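Long-range contacts in tetratricopeptide repeat protein (Parabacteroides merdae ATCC 43184, PDB 4R7S), which is of unknown function but, as a tetratricopeptide repeat protein, probably serves as a scaffold for binding other proteins or peptides: residues E79-L84 with L95-T100; E110-R115 with E129-K134; S26-M31 with T45-I50. All blocks are in the same frame, centred on the assembly; numbering follows the deposited sequence.

Interaction 1 (E79-L84 with L95-T100); sequences ENRASL and LNDYNT. With EDO (1,2-ethanediol), chain H.
Asp-97 and Tyr-98 meet Arg-81 and Ala-82 where helices 75-87 and 91-104, neighbours in a tetratricopeptide repeat stack, pack together. Their segments 79-84 and 95-100 run antiparallel at 159°, with axes 8.5 Å apart, a spacing that suits the small methyl of Ala-82, which is turned into the interface. Asp-97 comes first: its CB lies 3.6 Å from Ala-82 CB, and its short carboxylate reaches the arginine beside that methyl. Arg-81 NH1 forms a salt bridge with Asp-97 OD1 at 2.9 Å, although as a hydrogen bond it is bent and weak, and the finer fit of this pair is doubtful. The end of Arg-81 comes nearer to the aspartate than its backbone position suggests. Tyr-98 follows. With CG beside its own backbone N (chi1 -69°), the flat ring covers the methyl: Ala-82 CB sits over one face, 3.6 Å from the centroid, in a CH-pi contact. Helix 109-121 also touches this ring, through Ala-111 and Cys-114. Tyrosine suits the place because its hydroxyl is linked to the first helix through a water, which lies 2.6 Å from Tyr-98 OH and donates to Glu-79 O at 2.8 Å.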
ATOM      1  N   GLU A  79      -5.310  -6.073  10.988  1.00 39.57           N
ATOM      2  CA  GLU A  79      -5.276  -5.531   9.630  1.00 38.93           C
ATOM      3  C   GLU A  79      -4.705  -4.103   9.631  1.00 41.68           C
ATOM      4  O   GLU A  79      -3.907  -3.782   8.762  1.00 40.43           O
ATOM      5  CB  GLU A  79      -6.689  -5.568   9.020  1.00 40.21           C
ATOM      6  CG  GLU A  79      -6.792  -5.001   7.617  1.00 53.94           C
ATOM      7  CD  GLU A  79      -8.207  -4.780   7.124  1.00 70.26           C
ATOM      8  OE1 GLU A  79      -9.017  -5.733   7.185  1.00 46.74           O
ATOM      9  OE2 GLU A  79      -8.492  -3.666   6.628  1.00 71.50           O
ATOM     10  N   ASN A  80      -5.064  -3.273  10.614  1.00 39.52           N
ATOM     11  CA  ASN A  80      -4.562  -1.904  10.651  1.00 40.18           C
ATOM     12  C   ASN A  80      -3.093  -1.827  11.089  1.00 44.04           C
ATOM     13  O   ASN A  80      -2.315  -1.106  10.457  1.00 44.32           O
ATOM     14  CB  ASN A  80      -5.459  -1.020  11.524  1.00 41.51           C
ATOM     15  CG  ASN A  80      -6.723  -0.651  10.784  1.00 59.87           C
ATOM     16  OD1 ASN A  80      -6.760   0.252   9.948  1.00 64.20           O
ATOM     17  ND2 ASN A  80      -7.751  -1.418  10.961  1.00 47.60           N
ATOM     18  N   ARG A  81      -2.704  -2.592  12.106  1.00 39.91           N
ATOM     19  CA  ARG A  81      -1.321  -2.609  12.611  1.00 40.20           C
ATOM     20  C   ARG A  81      -0.382  -3.283  11.588  1.00 45.30           C
ATOM     21  O   ARG A  81       0.747  -2.822  11.404  1.00 44.86           O
ATOM     22  CB  ARG A  81      -1.277  -3.316  13.970  1.00 38.27           C
ATOM     23  CG  ARG A  81      -0.041  -3.094  14.831  1.00 37.07           C
ATOM     24  CD  ARG A  81       0.239  -4.472  15.378  1.00 46.84           C
ATOM     25  NE  ARG A  81       0.775  -4.526  16.725  1.00 53.90           N
ATOM     26  CZ  ARG A  81       1.159  -5.648  17.325  1.00 65.35           C
ATOM     27  NH1 ARG A  81       1.084  -6.813  16.688  1.00 49.33           N
ATOM     28  NH2 ARG A  81       1.624  -5.617  18.567  1.00 56.68           N
ATOM     29  N   ALA A  82      -0.851  -4.339  10.891  1.00 41.91           N
ATOM     30  CA  ALA A  82      -0.007  -4.964   9.866  1.00 41.95           C
ATOM     31  C   ALA A  82       0.255  -3.960   8.742  1.00 46.44           C
ATOM     32  O   ALA A  82       1.396  -3.819   8.310  1.00 46.40           O
ATOM     33  CB  ALA A  82      -0.647  -6.228   9.326  1.00 42.17           C
ATOM     34  N   SER A  83      -0.784  -3.196   8.348  1.00 42.53           N
ATOM     35  CA  SER A  83      -0.692  -2.151   7.336  1.00 42.23           C
ATOM     36  C   SER A  83       0.246  -1.045   7.819  1.00 47.17           C
ATOM     37  O   SER A  83       1.028  -0.517   7.031  1.00 48.55           O
ATOM     38  CB  SER A  83      -2.072  -1.582   7.031  1.00 44.74           C
ATOM     39  OG  SER A  83      -1.989  -0.509   6.110  1.00 53.28           O
ATOM     40  N   LEU A  84       0.181  -0.708   9.108  1.00 42.55           N
ATOM     41  CA  LEU A  84       1.061   0.302   9.666  1.00 42.23           C
ATOM     42  C   LEU A  84       2.518  -0.200   9.663  1.00 47.55           C
ATOM     43  O   LEU A  84       3.408   0.567   9.299  1.00 48.13           O
ATOM     44  CB  LEU A  84       0.610   0.721  11.078  1.00 41.69           C
ATOM     45  CG  LEU A  84       1.485   1.760  11.798  1.00 45.65           C
ATOM     46  CD1 LEU A  84       1.547   3.079  11.046  1.00 44.51           C
ATOM     47  CD2 LEU A  84       0.990   1.992  13.176  1.00 47.69           C
ATOM     48  N   LEU A  95       4.026  -9.209   8.386  1.00 45.70           N
ATOM     49  CA  LEU A  95       3.800 -10.599   7.987  1.00 45.90           C
ATOM     50  C   LEU A  95       3.268 -11.403   9.172  1.00 49.03           C
ATOM     51  O   LEU A  95       2.238 -12.065   9.028  1.00 49.29           O
ATOM     52  CB  LEU A  95       5.118 -11.209   7.418  1.00 46.28           C
ATOM     53  CG  LEU A  95       5.203 -12.729   7.133  1.00 50.99           C
ATOM     54  CD1 LEU A  95       4.159 -13.195   6.127  1.00 50.57           C
ATOM     55  CD2 LEU A  95       6.569 -13.093   6.603  1.00 51.61           C
ATOM     56  N   ASN A  96       3.908 -11.277  10.353  1.00 44.14           N
ATOM     57  CA  ASN A  96       3.472 -11.973  11.566  1.00 44.18           C
ATOM     58  C   ASN A  96       1.991 -11.643  11.926  1.00 47.88           C
ATOM     59  O   ASN A  96       1.249 -12.547  12.340  1.00 47.88           O
ATOM     60  CB  ASN A  96       4.403 -11.652  12.746  1.00 44.93           C
ATOM     61  CG  ASN A  96       3.939 -12.211  14.079  1.00 76.16           C
ATOM     62  OD1 ASN A  96       3.696 -13.421  14.231  1.00 73.64           O
ATOM     63  ND2 ASN A  96       3.759 -11.328  15.067  1.00 67.30           N
ATOM     64  N   ASP A  97       1.571 -10.365  11.771  1.00 42.63           N
ATOM     65  CA  ASP A  97       0.182  -9.966  12.044  1.00 41.52           C
ATOM     66  C   ASP A  97      -0.796 -10.569  10.996  1.00 42.94           C
ATOM     67  O   ASP A  97      -1.890 -11.011  11.391  1.00 41.25           O
ATOM     68  CB  ASP A  97       0.045  -8.441  12.117  1.00 42.74           C
ATOM     69  CG  ASP A  97       0.365  -7.824  13.474  1.00 54.26           C
ATOM     70  OD1 ASP A  97       0.654  -8.586  14.434  1.00 54.57           O
ATOM     71  OD2 ASP A  97       0.329  -6.586  13.577  1.00 59.36           O
ATOM     72  N   TYR A  98      -0.380 -10.643   9.684  1.00 37.57           N
ATOM     73  CA  TYR A  98      -1.198 -11.278   8.638  1.00 36.98           C
ATOM     74  C   TYR A  98      -1.262 -12.773   8.911  1.00 43.13           C
ATOM     75  O   TYR A  98      -2.299 -13.395   8.689  1.00 44.00           O
ATOM     76  CB  TYR A  98      -0.680 -10.999   7.204  1.00 37.57           C
ATOM     77  CG  TYR A  98      -0.854  -9.555   6.767  1.00 39.03           C
ATOM     78  CD1 TYR A  98      -2.114  -8.953   6.760  1.00 41.72           C
ATOM     79  CD2 TYR A  98       0.233  -8.799   6.334  1.00 37.76           C
ATOM     80  CE1 TYR A  98      -2.278  -7.617   6.396  1.00 41.34           C
ATOM     81  CE2 TYR A  98       0.079  -7.469   5.942  1.00 37.62           C
ATOM     82  CZ  TYR A  98      -1.179  -6.878   5.991  1.00 44.89           C
ATOM     83  OH  TYR A  98      -1.364  -5.563   5.638  1.00 40.96           O
ATOM     84  N   ASN A  99      -0.180 -13.339   9.457  1.00 39.98           N
ATOM     85  CA  ASN A  99      -0.156 -14.755   9.804  1.00 41.05           C
ATOM     86  C   ASN A  99      -1.123 -15.042  10.943  1.00 44.95           C
ATOM     87  O   ASN A  99      -1.887 -15.997  10.858  1.00 44.91           O
ATOM     88  CB  ASN A  99       1.243 -15.200  10.158  1.00 42.56           C
ATOM     89  CG  ASN A  99       2.133 -15.355   8.961  1.00 55.70           C
ATOM     90  OD1 ASN A  99       1.695 -15.321   7.781  1.00 48.93           O
ATOM     91  ND2 ASN A  99       3.414 -15.551   9.254  1.00 41.29           N
ATOM     92  N   THR A 100      -1.143 -14.185  11.960  1.00 42.02           N
ATOM     93  CA  THR A 100      -2.093 -14.301  13.068  1.00 43.11           C
ATOM     94  C   THR A 100      -3.508 -14.206  12.481  1.00 47.56           C
ATOM     95  O   THR A 100      -4.350 -15.080  12.723  1.00 48.74           O
ATOM     96  CB  THR A 100      -1.827 -13.207  14.148  1.00 47.92           C
ATOM     97  OG1 THR A 100      -0.497 -13.335  14.654  1.00 46.61           O
ATOM     98  CG2 THR A 100      -2.832 -13.260  15.304  1.00 43.12           C
TER
HETATM   99  C1  EDO H 306     -10.480   2.416  10.304  0.70 52.72           C
HETATM  100  O1  EDO H 306      -9.602   2.107   9.215  0.70 55.04           O
HETATM  101  C2  EDO H 306     -10.061   1.654  11.599  0.70 49.49           C
HETATM  102  O2  EDO H 306     -10.085   2.533  12.722  0.70 46.15           O
HETATM  103  O   HOH W   1      -3.724  -4.592   6.094  1.00 36.38           O

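Interaction 2 (E110-R115 with E129-K134); sequences EALYCR and EQDFDK. With EDO (1,2-ethanediol), chain I.
Arg-115 NE donates to Asp-131 OD2 at 2.9 Å, and the bond is almost straight at 171°. Beside it, Arg-115 NH2 makes an equally short bond to Asp-131 OD1, so the guanidinium holds the carboxylate side-on, one nitrogen to each oxygen, both oxygens met on their syn sides. The two planes are only 12° apart, and the pair of hydrogen bonds restrains the rotation of the carboxylate. A bend at chi3 (64°) brings the NE edge round to the aspartate; NH1 is hydrogen-bonded to Asn-99 OD1 of helix 91-104. An arginine suits a place where one flat cation serves two helices, and it probably offsets the charge of the buried aspartate. The pair lies between helices 109-121 and 125-138, antiparallel neighbours of the tetratricopeptide repeat solenoid; the axes of segments 110-115 and 129-134 approach to 8.5 Å. Asp-131 CB rests 3.5 Å from Leu-112 O. The leucine methyls spread over the aliphatic root of Lys-134, with Leu-112 CD1 3.7 Å from Lys-134 CG; the lysine chain then leads its ammonium away, a sensible use of a long residue at a margin. The Tyr-113 and Phe-132 side chains come together at a slant, their nearest atoms CD1 and CE1 4.0 Å apart. Phe-132 also touches Ile-120, while 1,2-ethanediol C1 lies at the edge of the tyrosine ring, 3.7 Å from Tyr-113 CE2.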
ATOM      1  N   GLU A 110      -8.493  -9.071   2.220  1.00 39.58           N
ATOM      2  CA  GLU A 110      -7.520  -7.975   2.332  1.00 37.97           C
ATOM      3  C   GLU A 110      -6.192  -8.482   2.895  1.00 42.21           C
ATOM      4  O   GLU A 110      -5.141  -8.050   2.422  1.00 41.58           O
ATOM      5  CB  GLU A 110      -8.050  -6.825   3.192  1.00 38.81           C
ATOM      6  CG  GLU A 110      -7.096  -5.635   3.277  1.00 41.09           C
ATOM      7  CD  GLU A 110      -7.033  -4.746   2.047  1.00 55.07           C
ATOM      8  OE1 GLU A 110      -7.917  -4.859   1.165  1.00 37.98           O
ATOM      9  OE2 GLU A 110      -6.113  -3.901   1.986  1.00 48.50           O
ATOM     10  N   ALA A 111      -6.249  -9.385   3.901  1.00 39.23           N
ATOM     11  CA  ALA A 111      -5.057  -9.963   4.525  1.00 40.21           C
ATOM     12  C   ALA A 111      -4.270 -10.821   3.506  1.00 43.12           C
ATOM     13  O   ALA A 111      -3.047 -10.688   3.418  1.00 42.22           O
ATOM     14  CB  ALA A 111      -5.444 -10.809   5.741  1.00 41.48           C
ATOM     15  N   LEU A 112      -4.980 -11.666   2.732  1.00 39.21           N
ATOM     16  CA  LEU A 112      -4.389 -12.524   1.711  1.00 39.48           C
ATOM     17  C   LEU A 112      -3.653 -11.689   0.663  1.00 44.06           C
ATOM     18  O   LEU A 112      -2.515 -12.013   0.320  1.00 44.28           O
ATOM     19  CB  LEU A 112      -5.464 -13.397   1.041  1.00 39.15           C
ATOM     20  CG  LEU A 112      -5.991 -14.579   1.847  1.00 43.28           C
ATOM     21  CD1 LEU A 112      -7.296 -15.070   1.280  1.00 42.47           C
ATOM     22  CD2 LEU A 112      -4.956 -15.711   1.925  1.00 46.47           C
ATOM     23  N   TYR A 113      -4.296 -10.612   0.182  1.00 41.39           N
ATOM     24  CA  TYR A 113      -3.732  -9.727  -0.836  1.00 41.90           C
ATOM     25  C   TYR A 113      -2.467  -9.054  -0.342  1.00 44.42           C
ATOM     26  O   TYR A 113      -1.469  -9.060  -1.052  1.00 44.40           O
ATOM     27  CB  TYR A 113      -4.746  -8.665  -1.287  1.00 43.29           C
ATOM     28  CG  TYR A 113      -4.225  -7.763  -2.386  1.00 45.88           C
ATOM     29  CD1 TYR A 113      -3.939  -8.266  -3.654  1.00 48.16           C
ATOM     30  CD2 TYR A 113      -4.035  -6.401  -2.167  1.00 46.45           C
ATOM     31  CE1 TYR A 113      -3.427  -7.444  -4.659  1.00 49.64           C
ATOM     32  CE2 TYR A 113      -3.534  -5.567  -3.168  1.00 46.90           C
ATOM     33  CZ  TYR A 113      -3.235  -6.093  -4.413  1.00 56.70           C
ATOM     34  OH  TYR A 113      -2.765  -5.266  -5.401  1.00 62.23           O
ATOM     35  N   CYS A 114      -2.503  -8.502   0.872  1.00 39.79           N
ATOM     36  CA  CYS A 114      -1.381  -7.783   1.465  1.00 38.83           C
ATOM     37  C   CYS A 114      -0.236  -8.716   1.799  1.00 40.54           C
ATOM     38  O   CYS A 114       0.911  -8.349   1.548  1.00 40.74           O
ATOM     39  CB  CYS A 114      -1.829  -6.990   2.685  1.00 39.12           C
ATOM     40  SG  CYS A 114      -2.900  -5.586   2.291  1.00 42.53           S
ATOM     41  N   ARG A 115      -0.527  -9.928   2.311  1.00 35.61           N
ATOM     42  CA  ARG A 115       0.515 -10.902   2.610  1.00 35.24           C
ATOM     43  C   ARG A 115       1.149 -11.359   1.310  1.00 39.43           C
ATOM     44  O   ARG A 115       2.375 -11.492   1.253  1.00 38.50           O
ATOM     45  CB  ARG A 115      -0.007 -12.097   3.426  1.00 35.49           C
ATOM     46  CG  ARG A 115       1.125 -12.911   4.076  1.00 35.52           C
ATOM     47  CD  ARG A 115       0.643 -14.046   4.960  1.00 43.34           C
ATOM     48  NE  ARG A 115      -0.098 -15.098   4.248  1.00 40.82           N
ATOM     49  CZ  ARG A 115      -0.584 -16.189   4.838  1.00 53.39           C
ATOM     50  NH1 ARG A 115      -0.391 -16.395   6.139  1.00 41.35           N
ATOM     51  NH2 ARG A 115      -1.264 -17.081   4.135  1.00 38.53           N
ATOM     52  N   GLU A 129       1.965 -16.768  -4.653  1.00 46.72           N
ATOM     53  CA  GLU A 129       1.134 -17.481  -5.617  1.00 46.50           C
ATOM     54  C   GLU A 129      -0.074 -18.123  -4.914  1.00 50.52           C
ATOM     55  O   GLU A 129      -1.210 -17.950  -5.360  1.00 50.91           O
ATOM     56  CB  GLU A 129       1.996 -18.557  -6.300  1.00 47.84           C
ATOM     57  CG  GLU A 129       1.557 -18.916  -7.706  1.00 61.64           C
ATOM     58  CD  GLU A 129       2.245 -20.133  -8.292  1.00 82.21           C
ATOM     59  OE1 GLU A 129       3.486 -20.102  -8.460  1.00 62.79           O
ATOM     60  OE2 GLU A 129       1.536 -21.121  -8.586  1.00 85.09           O
ATOM     61  N   GLN A 130       0.179 -18.822  -3.782  1.00 45.53           N
ATOM     62  CA  GLN A 130      -0.845 -19.527  -3.012  1.00 44.58           C
ATOM     63  C   GLN A 130      -1.873 -18.556  -2.377  1.00 45.43           C
ATOM     64  O   GLN A 130      -3.064 -18.876  -2.339  1.00 43.52           O
ATOM     65  CB  GLN A 130      -0.191 -20.445  -1.968  1.00 46.35           C
ATOM     66  CG  GLN A 130       0.527 -21.622  -2.636  1.00 64.20           C
ATOM     67  CD  GLN A 130       1.263 -22.564  -1.705  1.00 89.45           C
ATOM     68  OE1 GLN A 130       0.819 -22.862  -0.588  1.00 88.46           O
ATOM     69  NE2 GLN A 130       2.361 -23.135  -2.197  1.00 78.48           N
ATOM     70  N   ASP A 131      -1.426 -17.352  -1.980  1.00 41.81           N
ATOM     71  CA  ASP A 131      -2.289 -16.314  -1.410  1.00 41.07           C
ATOM     72  C   ASP A 131      -3.181 -15.673  -2.473  1.00 42.20           C
ATOM     73  O   ASP A 131      -4.337 -15.365  -2.174  1.00 41.18           O
ATOM     74  CB  ASP A 131      -1.465 -15.240  -0.675  1.00 42.94           C
ATOM     75  CG  ASP A 131      -1.004 -15.632   0.728  1.00 48.49           C
ATOM     76  OD1 ASP A 131      -1.412 -16.718   1.213  1.00 49.58           O
ATOM     77  OD2 ASP A 131      -0.234 -14.864   1.332  1.00 49.55           O
ATOM     78  N   PHE A 132      -2.672 -15.486  -3.708  1.00 37.15           N
ATOM     79  CA  PHE A 132      -3.506 -14.919  -4.781  1.00 35.61           C
ATOM     80  C   PHE A 132      -4.495 -15.990  -5.274  1.00 40.56           C
ATOM     81  O   PHE A 132      -5.664 -15.672  -5.517  1.00 40.99           O
ATOM     82  CB  PHE A 132      -2.670 -14.312  -5.916  1.00 35.71           C
ATOM     83  CG  PHE A 132      -1.719 -13.234  -5.441  1.00 36.12           C
ATOM     84  CD1 PHE A 132      -2.183 -12.143  -4.705  1.00 38.08           C
ATOM     85  CD2 PHE A 132      -0.360 -13.307  -5.727  1.00 37.96           C
ATOM     86  CE1 PHE A 132      -1.300 -11.169  -4.233  1.00 38.89           C
ATOM     87  CE2 PHE A 132       0.524 -12.313  -5.278  1.00 40.64           C
ATOM     88  CZ  PHE A 132       0.049 -11.254  -4.534  1.00 38.77           C
ATOM     89  N   ASP A 133      -4.072 -17.266  -5.275  1.00 37.08           N
ATOM     90  CA  ASP A 133      -4.979 -18.364  -5.642  1.00 37.46           C
ATOM     91  C   ASP A 133      -6.116 -18.494  -4.626  1.00 44.50           C
ATOM     92  O   ASP A 133      -7.256 -18.700  -5.032  1.00 45.57           O
ATOM     93  CB  ASP A 133      -4.229 -19.691  -5.771  1.00 38.60           C
ATOM     94  CG  ASP A 133      -3.367 -19.819  -7.017  1.00 49.39           C
ATOM     95  OD1 ASP A 133      -3.700 -19.174  -8.049  1.00 45.80           O
ATOM     96  OD2 ASP A 133      -2.383 -20.606  -6.982  1.00 61.48           O
ATOM     97  N   LYS A 134      -5.813 -18.332  -3.310  1.00 41.26           N
ATOM     98  CA  LYS A 134      -6.801 -18.404  -2.225  1.00 41.21           C
ATOM     99  C   LYS A 134      -7.891 -17.381  -2.444  1.00 45.09           C
ATOM    100  O   LYS A 134      -9.050 -17.714  -2.235  1.00 46.38           O
ATOM    101  CB  LYS A 134      -6.149 -18.212  -0.832  1.00 43.48           C
ATOM    102  CG  LYS A 134      -7.015 -18.669   0.356  1.00 55.34           C
ATOM    103  CD  LYS A 134      -7.125 -20.198   0.511  1.00 62.92           C
ATOM    104  CE  LYS A 134      -8.150 -20.613   1.538  1.00 66.51           C
ATOM    105  NZ  LYS A 134      -8.301 -22.092   1.596  1.00 82.83           N
TER
HETATM  106  C1  EDO I 307      -2.470  -2.815  -0.869  1.00 79.09           C
HETATM  107  O1  EDO I 307      -1.274  -2.474  -0.182  1.00 79.71           O
HETATM  108  C2  EDO I 307      -3.703  -2.478   0.014  1.00 79.29           C
HETATM  109  O2  EDO I 307      -4.910  -2.746  -0.690  1.00 78.83           O

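Interaction 3 (S26-M31 with T45-I50); sequences SLKAAM and TNLGTI. With EDO (1,2-ethanediol), chain H.
Leu-27 and Leu-47 mark the place where the backbones come nearest, with CA atoms 6.6 Å apart on helix segments that run antiparallel at 153° and keep their axes 10.3 Å apart. That spacing is wide enough for branched aliphatic side chains to fill the interface, and no hydrogen bond crosses between the segments. Leu-27 does most of the work. Its CG lies beside the backbone N (chi1 -76°) and the chain then extends, so that the CD1 methyl reaches the surface of the opposing helix. There Leu-27 CD1 meets the end of Ile-50, 3.5 Å from CD1 of that residue, the two side chains slanting across each other. The same methyl lies 3.5 Å from Leu-47 N and 3.8 Å from Asn-46 CB, which places it against the backbone as well as against side chains. Helices 20-33 and 40-52 are successive members of the alpha-helical tetratricopeptide repeat stack, and helix 2-16 adds Ser-11 against Leu-27 and Val-15 against Ile-50. Leucine and isoleucine suit a buried site that no hydrogen bond crosses, since their methyls have no polar group to satisfy. Leu-47 takes the other setting, with CG turned away from its backbone N (chi1 179°), and sends CD1 toward the stem of Lys-28; Leu-47 CD1 and Lys-28 CG are 4.4 Å apart, a loose contact. Lys-28 lends its methylenes to the margin while its ammonium forms a salt bridge with Glu-24 of the same helix. On helix 40-52, Thr-49 OG1 shares a hydrogen bond with Tyr-64 OH of helix 57-68, and it also bonds a 1,2-ethanediol through O2 of that molecule at 2.7 Å.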
ATOM      1  N   SER A  26      -9.998  14.198  22.509  1.00 44.72           N
ATOM      2  CA  SER A  26     -11.271  13.714  23.070  1.00 43.41           C
ATOM      3  C   SER A  26     -11.153  12.236  23.474  1.00 43.48           C
ATOM      4  O   SER A  26     -11.564  11.878  24.582  1.00 42.91           O
ATOM      5  CB  SER A  26     -12.414  13.908  22.078  1.00 45.97           C
ATOM      6  OG  SER A  26     -12.568  15.289  21.802  1.00 54.98           O
ATOM      7  N   LEU A  27     -10.508  11.416  22.616  1.00 37.51           N
ATOM      8  CA  LEU A  27     -10.284   9.987  22.883  1.00 37.39           C
ATOM      9  C   LEU A  27      -9.382   9.781  24.104  1.00 41.81           C
ATOM     10  O   LEU A  27      -9.737   9.013  25.006  1.00 40.82           O
ATOM     11  CB  LEU A  27      -9.721   9.257  21.654  1.00 36.61           C
ATOM     12  CG  LEU A  27     -10.770   8.970  20.553  1.00 40.55           C
ATOM     13  CD1 LEU A  27     -10.152   8.329  19.361  1.00 40.21           C
ATOM     14  CD2 LEU A  27     -11.873   8.090  21.043  1.00 39.32           C
ATOM     15  N   LYS A  28      -8.257  10.524  24.158  1.00 39.48           N
ATOM     16  CA  LYS A  28      -7.310  10.499  25.268  1.00 39.15           C
ATOM     17  C   LYS A  28      -7.986  10.926  26.546  1.00 45.73           C
ATOM     18  O   LYS A  28      -7.784  10.281  27.587  1.00 47.51           O
ATOM     19  CB  LYS A  28      -6.117  11.396  24.976  1.00 40.05           C
ATOM     20  CG  LYS A  28      -5.042  10.692  24.169  1.00 51.32           C
ATOM     21  CD  LYS A  28      -3.856  11.619  23.897  1.00 55.96           C
ATOM     22  CE  LYS A  28      -2.917  11.035  22.880  1.00 51.46           C
ATOM     23  NZ  LYS A  28      -1.988  12.056  22.356  1.00 60.68           N
ATOM     24  N   ALA A  29      -8.842  11.970  26.466  1.00 41.57           N
ATOM     25  CA  ALA A  29      -9.573  12.482  27.621  1.00 41.23           C
ATOM     26  C   ALA A  29     -10.598  11.453  28.115  1.00 45.79           C
ATOM     27  O   ALA A  29     -10.712  11.219  29.329  1.00 47.30           O
ATOM     28  CB  ALA A  29     -10.251  13.793  27.268  1.00 41.84           C
ATOM     29  N   ALA A  30     -11.328  10.824  27.182  1.00 41.09           N
ATOM     30  CA  ALA A  30     -12.300   9.803  27.540  1.00 41.20           C
ATOM     31  C   ALA A  30     -11.613   8.695  28.336  1.00 45.91           C
ATOM     32  O   ALA A  30     -12.069   8.372  29.436  1.00 46.47           O
ATOM     33  CB  ALA A  30     -12.969   9.239  26.297  1.00 41.35           C
HETATM   34  N   MSE A  31     -10.441   8.234  27.862  1.00 40.90           N
HETATM   35  CA  MSE A  31      -9.676   7.176  28.529  1.00 40.01           C
HETATM   36  C   MSE A  31      -9.056   7.571  29.880  1.00 45.16           C
HETATM   37  O   MSE A  31      -8.805   6.691  30.708  1.00 45.23           O
HETATM   38  CB  MSE A  31      -8.631   6.623  27.595  1.00 41.23           C
HETATM   39  CG  MSE A  31      -9.274   5.702  26.594  1.00 47.27           C
HETATM   40 SE   MSE A  31      -8.031   4.933  25.411  0.75 54.03          SE
HETATM   41  CE  MSE A  31      -6.701   4.201  26.815  1.00 51.82           C
ATOM     42  N   THR A  45      -8.227   1.714  19.170  1.00 35.34           N
ATOM     43  CA  THR A  45      -8.186   1.372  17.741  1.00 35.01           C
ATOM     44  C   THR A  45      -8.400   2.647  16.923  1.00 40.75           C
ATOM     45  O   THR A  45      -7.558   2.940  16.067  1.00 39.05           O
ATOM     46  CB  THR A  45      -9.171   0.242  17.375  1.00 36.81           C
ATOM     47  OG1 THR A  45      -9.034  -0.835  18.301  1.00 38.66           O
ATOM     48  CG2 THR A  45      -8.917  -0.313  16.006  1.00 32.89           C
ATOM     49  N   ASN A  46      -9.492   3.415  17.223  1.00 40.42           N
ATOM     50  CA  ASN A  46      -9.843   4.702  16.598  1.00 41.09           C
ATOM     51  C   ASN A  46      -8.692   5.692  16.727  1.00 45.22           C
ATOM     52  O   ASN A  46      -8.295   6.292  15.731  1.00 47.11           O
ATOM     53  CB  ASN A  46     -11.102   5.315  17.242  1.00 46.42           C
ATOM     54  CG  ASN A  46     -12.391   4.530  17.117  1.00 67.63           C
ATOM     55  OD1 ASN A  46     -12.654   3.847  16.110  1.00 48.40           O
ATOM     56  ND2 ASN A  46     -13.256   4.690  18.132  1.00 62.45           N
ATOM     57  N   LEU A  47      -8.126   5.816  17.940  1.00 40.44           N
ATOM     58  CA  LEU A  47      -6.987   6.690  18.249  1.00 39.81           C
ATOM     59  C   LEU A  47      -5.804   6.332  17.340  1.00 44.71           C
ATOM     60  O   LEU A  47      -5.256   7.220  16.692  1.00 45.50           O
ATOM     61  CB  LEU A  47      -6.606   6.606  19.743  1.00 38.98           C
ATOM     62  CG  LEU A  47      -5.421   7.454  20.223  1.00 43.29           C
ATOM     63  CD1 LEU A  47      -5.728   8.949  20.188  1.00 42.18           C
ATOM     64  CD2 LEU A  47      -5.020   7.075  21.642  1.00 46.08           C
ATOM     65  N   GLY A  48      -5.485   5.043  17.241  1.00 39.56           N
ATOM     66  CA  GLY A  48      -4.418   4.561  16.376  1.00 39.44           C
ATOM     67  C   GLY A  48      -4.581   5.038  14.945  1.00 43.51           C
ATOM     68  O   GLY A  48      -3.630   5.566  14.370  1.00 43.32           O
ATOM     69  N   THR A  49      -5.805   4.899  14.381  1.00 39.68           N
ATOM     70  CA  THR A  49      -6.113   5.314  13.014  1.00 39.39           C
ATOM     71  C   THR A  49      -6.038   6.842  12.861  1.00 44.47           C
ATOM     72  O   THR A  49      -5.466   7.313  11.868  1.00 45.28           O
ATOM     73  CB  THR A  49      -7.458   4.764  12.568  1.00 47.53           C
ATOM     74  OG1 THR A  49      -7.576   3.423  13.027  1.00 50.74           O
ATOM     75  CG2 THR A  49      -7.576   4.732  11.074  1.00 46.83           C
ATOM     76  N   ILE A  50      -6.590   7.601  13.841  1.00 40.30           N
ATOM     77  CA  ILE A  50      -6.563   9.072  13.887  1.00 40.01           C
ATOM     78  C   ILE A  50      -5.089   9.565  13.925  1.00 45.48           C
ATOM     79  O   ILE A  50      -4.732  10.500  13.200  1.00 45.31           O
ATOM     80  CB  ILE A  50      -7.381   9.577  15.101  1.00 42.58           C
ATOM     81  CG1 ILE A  50      -8.887   9.386  14.855  1.00 42.69           C
ATOM     82  CG2 ILE A  50      -7.049  11.029  15.458  1.00 42.24           C
ATOM     83  CD1 ILE A  50      -9.709   9.400  16.082  1.00 41.59           C
TER
HETATM   84  C1  EDO H 306     -10.480   2.416  10.304  0.70 52.72           C
HETATM   85  O1  EDO H 306      -9.602   2.107   9.215  0.70 55.04           O
HETATM   86  C2  EDO H 306     -10.061   1.654  11.599  0.70 49.49           C
HETATM   87  O2  EDO H 306     -10.085   2.533  12.722  0.70 46.15           O

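Overall arrangement
The three contacts follow one another along the chain in the order interaction 3, interaction 1, interaction 2, each joining two successive antiparallel helices of an all-helical stack. Interactions 1 and 2 are adjoining, their centres 13 Å apart: helices 91-104 and 109-121 pack together, and Asn-99 reaches Arg-115. Interaction 3 lies toward the N-terminal end, its centre 20 Å from that of interaction 1 and 31 Å from that of interaction 2. One 1,2-ethanediol lies between interactions 3 and 1, bonded to Thr-49 and weakly to Asn-80. Successive antiparallel packing of this kind builds the repeat solenoid, its spacing varying with the side chains between, consistent with a role in binding partners.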